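Local coordinates for adhesion and penetration protein autotransporter (Haemophilus influenzae, PDB 3SYJ) that promotes bacterial aggregation and adherence to host cells through its secreted passenger domain, and is probably also a serine protease, at residues I580-G585 against F632-G637. Numbering follows the deposited sequence.
Sequences ITQTKG and FQIKGG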
loop_
_atom_site.group_PDB
_atom_site.type_symbol
_atom_site.label_atom_id
_atom_site.label_comp_id
_atom_site.label_asym_id
_atom_site.label_seq_id
_atom_site.Cartn_x
_atom_site.Cartn_y
_atom_site.Cartn_z
ATOM N N ILE A 580 3.852 23.913 -15.856
ATOM C CA ILE A 580 4.545 25.175 -15.661
ATOM C C ILE A 580 6.018 24.846 -15.462
ATOM O O ILE A 580 6.375 24.036 -14.595
ATOM C CB ILE A 580 4.013 25.958 -14.435
ATOM C CG1 ILE A 580 2.553 26.359 -14.642
ATOM C CG2 ILE A 580 4.854 27.199 -14.178
ATOM C CD1 ILE A 580 1.938 27.063 -13.446
ATOM N N THR A 581 6.862 25.474 -16.276
ATOM C CA THR A 581 8.304 25.244 -16.258
ATOM C C THR A 581 9.082 26.508 -15.908
ATOM O O THR A 581 8.853 27.572 -16.486
ATOM C CB THR A 581 8.789 24.739 -17.632
ATOM O OG1 THR A 581 8.142 23.497 -17.931
ATOM C CG2 THR A 581 10.312 24.550 -17.641
ATOM N N GLN A 582 10.010 26.391 -14.967
ATOM C CA GLN A 582 10.881 27.509 -14.633
ATOM C C GLN A 582 12.349 27.142 -14.860
ATOM O O GLN A 582 12.832 26.124 -14.361
ATOM C CB GLN A 582 10.658 27.948 -13.189
ATOM C CG GLN A 582 11.523 29.114 -12.767
ATOM C CD GLN A 582 11.327 29.476 -11.312
ATOM O OE1 GLN A 582 10.578 28.816 -10.594
ATOM N NE2 GLN A 582 12.004 30.527 -10.866
ATOM N N THR A 583 13.062 27.971 -15.611
ATOM C CA THR A 583 14.459 27.682 -15.918
ATOM C C THR A 583 15.420 28.531 -15.098
ATOM O O THR A 583 16.601 28.214 -15.001
ATOM C CB THR A 583 14.767 27.903 -17.403
ATOM O OG1 THR A 583 14.595 29.288 -17.723
ATOM C CG2 THR A 583 13.833 27.068 -18.272
ATOM N N LYS A 584 14.915 29.606 -14.506
ATOM C CA LYS A 584 15.774 30.549 -13.804
ATOM C C LYS A 584 14.939 31.622 -13.117
ATOM O O LYS A 584 13.719 31.648 -13.254
ATOM C CB LYS A 584 16.739 31.202 -14.798
ATOM C CG LYS A 584 17.938 31.882 -14.162
ATOM C CD LYS A 584 18.814 32.523 -15.219
ATOM C CE LYS A 584 19.303 31.488 -16.210
ATOM N NZ LYS A 584 20.405 32.013 -17.059
ATOM N N GLY A 585 15.595 32.507 -12.378
ATOM C CA GLY A 585 14.915 33.644 -11.790
ATOM C C GLY A 585 14.036 33.251 -10.627
ATOM O O GLY A 585 14.220 32.193 -10.031
ATOM N N PHE A 632 4.701 20.918 -12.141
ATOM C CA PHE A 632 5.566 22.067 -11.966
ATOM C C PHE A 632 6.998 21.572 -12.107
ATOM O O PHE A 632 7.509 20.858 -11.249
ATOM C CB PHE A 632 5.368 22.702 -10.589
ATOM C CG PHE A 632 3.948 23.087 -10.298
ATOM C CD1 PHE A 632 3.464 24.334 -10.666
ATOM C CD2 PHE A 632 3.096 22.200 -9.655
ATOM C CE1 PHE A 632 2.156 24.688 -10.404
ATOM C CE2 PHE A 632 1.788 22.546 -9.384
ATOM C CZ PHE A 632 1.312 23.792 -9.758
ATOM N N GLN A 633 7.641 21.939 -13.205
ATOM C CA GLN A 633 9.019 21.546 -13.420
ATOM C C GLN A 633 9.908 22.741 -13.155
ATOM O O GLN A 633 10.059 23.619 -14.003
ATOM C CB GLN A 633 9.210 21.035 -14.849
ATOM C CG GLN A 633 8.039 20.209 -15.337
ATOM C CD GLN A 633 8.349 19.420 -16.593
ATOM O OE1 GLN A 633 9.501 19.349 -17.030
ATOM N NE2 GLN A 633 7.318 18.813 -17.179
ATOM N N ILE A 634 10.484 22.783 -11.965
ATOM C CA ILE A 634 11.400 23.850 -11.615
ATOM C C ILE A 634 12.797 23.342 -11.939
ATOM O O ILE A 634 13.430 22.686 -11.117
ATOM C CB ILE A 634 11.274 24.220 -10.122
ATOM C CG1 ILE A 634 9.798 24.277 -9.715
ATOM C CG2 ILE A 634 11.974 25.536 -9.816
ATOM C CD1 ILE A 634 8.929 25.150 -10.616
ATOM N N LYS A 635 13.249 23.621 -13.159
ATOM C CA LYS A 635 14.525 23.117 -13.662
ATOM C C LYS A 635 15.690 24.013 -13.261
ATOM O O LYS A 635 16.851 23.687 -13.506
ATOM C CB LYS A 635 14.489 23.005 -15.187
ATOM C CG LYS A 635 13.409 22.083 -15.730
ATOM C CD LYS A 635 13.518 21.975 -17.241
ATOM C CE LYS A 635 12.512 20.988 -17.810
ATOM N NZ LYS A 635 12.609 20.939 -19.296
ATOM N N GLY A 636 15.379 25.150 -12.656
ATOM C CA GLY A 636 16.408 26.081 -12.242
ATOM C C GLY A 636 15.760 27.291 -11.625
ATOM O O GLY A 636 14.569 27.521 -11.820
ATOM N N GLY A 637 16.537 28.063 -10.875
ATOM C CA GLY A 637 16.007 29.210 -10.168
ATOM C C GLY A 637 15.243 28.841 -8.904
ATOM O O GLY A 637 15.533 27.840 -8.244
#
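A chi1 of -180° swings CG of Gln-582 away from its own nitrogen, and the chain, extended beyond it, passes aslant over the Ile-634 side chain, while Ile-580, its CG1 turned beside the backbone N (chi1 -64°), lies alongside the Phe-632 ring and points the same way. These pairs belong to successive coils of the passenger domain's beta-helix (solenoid), where the strand segments 580-582 and 632-634 run parallel in register, their axes 4.7 Å apart at closest approach. The backbone ladder is regular: Gln-633 N donates to Ile-580 O at 2.8 Å and Gln-582 N to Gln-633 O at 2.9 Å. Gln-582 O then accepts Lys-635 N at 2.8 Å and, weakly, Gly-636 N as the second chain turns. On the buried side, Ile-580 CD1 approaches Phe-632 CE1 obliquely at 3.9 Å, and Trp-652 of the neighbouring strand 645-654 stacks on the Phe-632 ring. On the partly exposed side, Thr-581 OG1 lies near Gln-633 CB, while Thr-581 CG2 meets Lys-635 CD at 4.1 Å. Gln-582 ends in the buried layer, its NE2 bonded to Ser-638 O at the start of strand 638-641, so the side chain links both coils where the strands give way to turns. The same NE2 donates to Lys-584 O at 3.1 Å, approaching above that carbonyl's plane, while Gln-582 OE1 rests 3.6 Å from Ile-634 CG2.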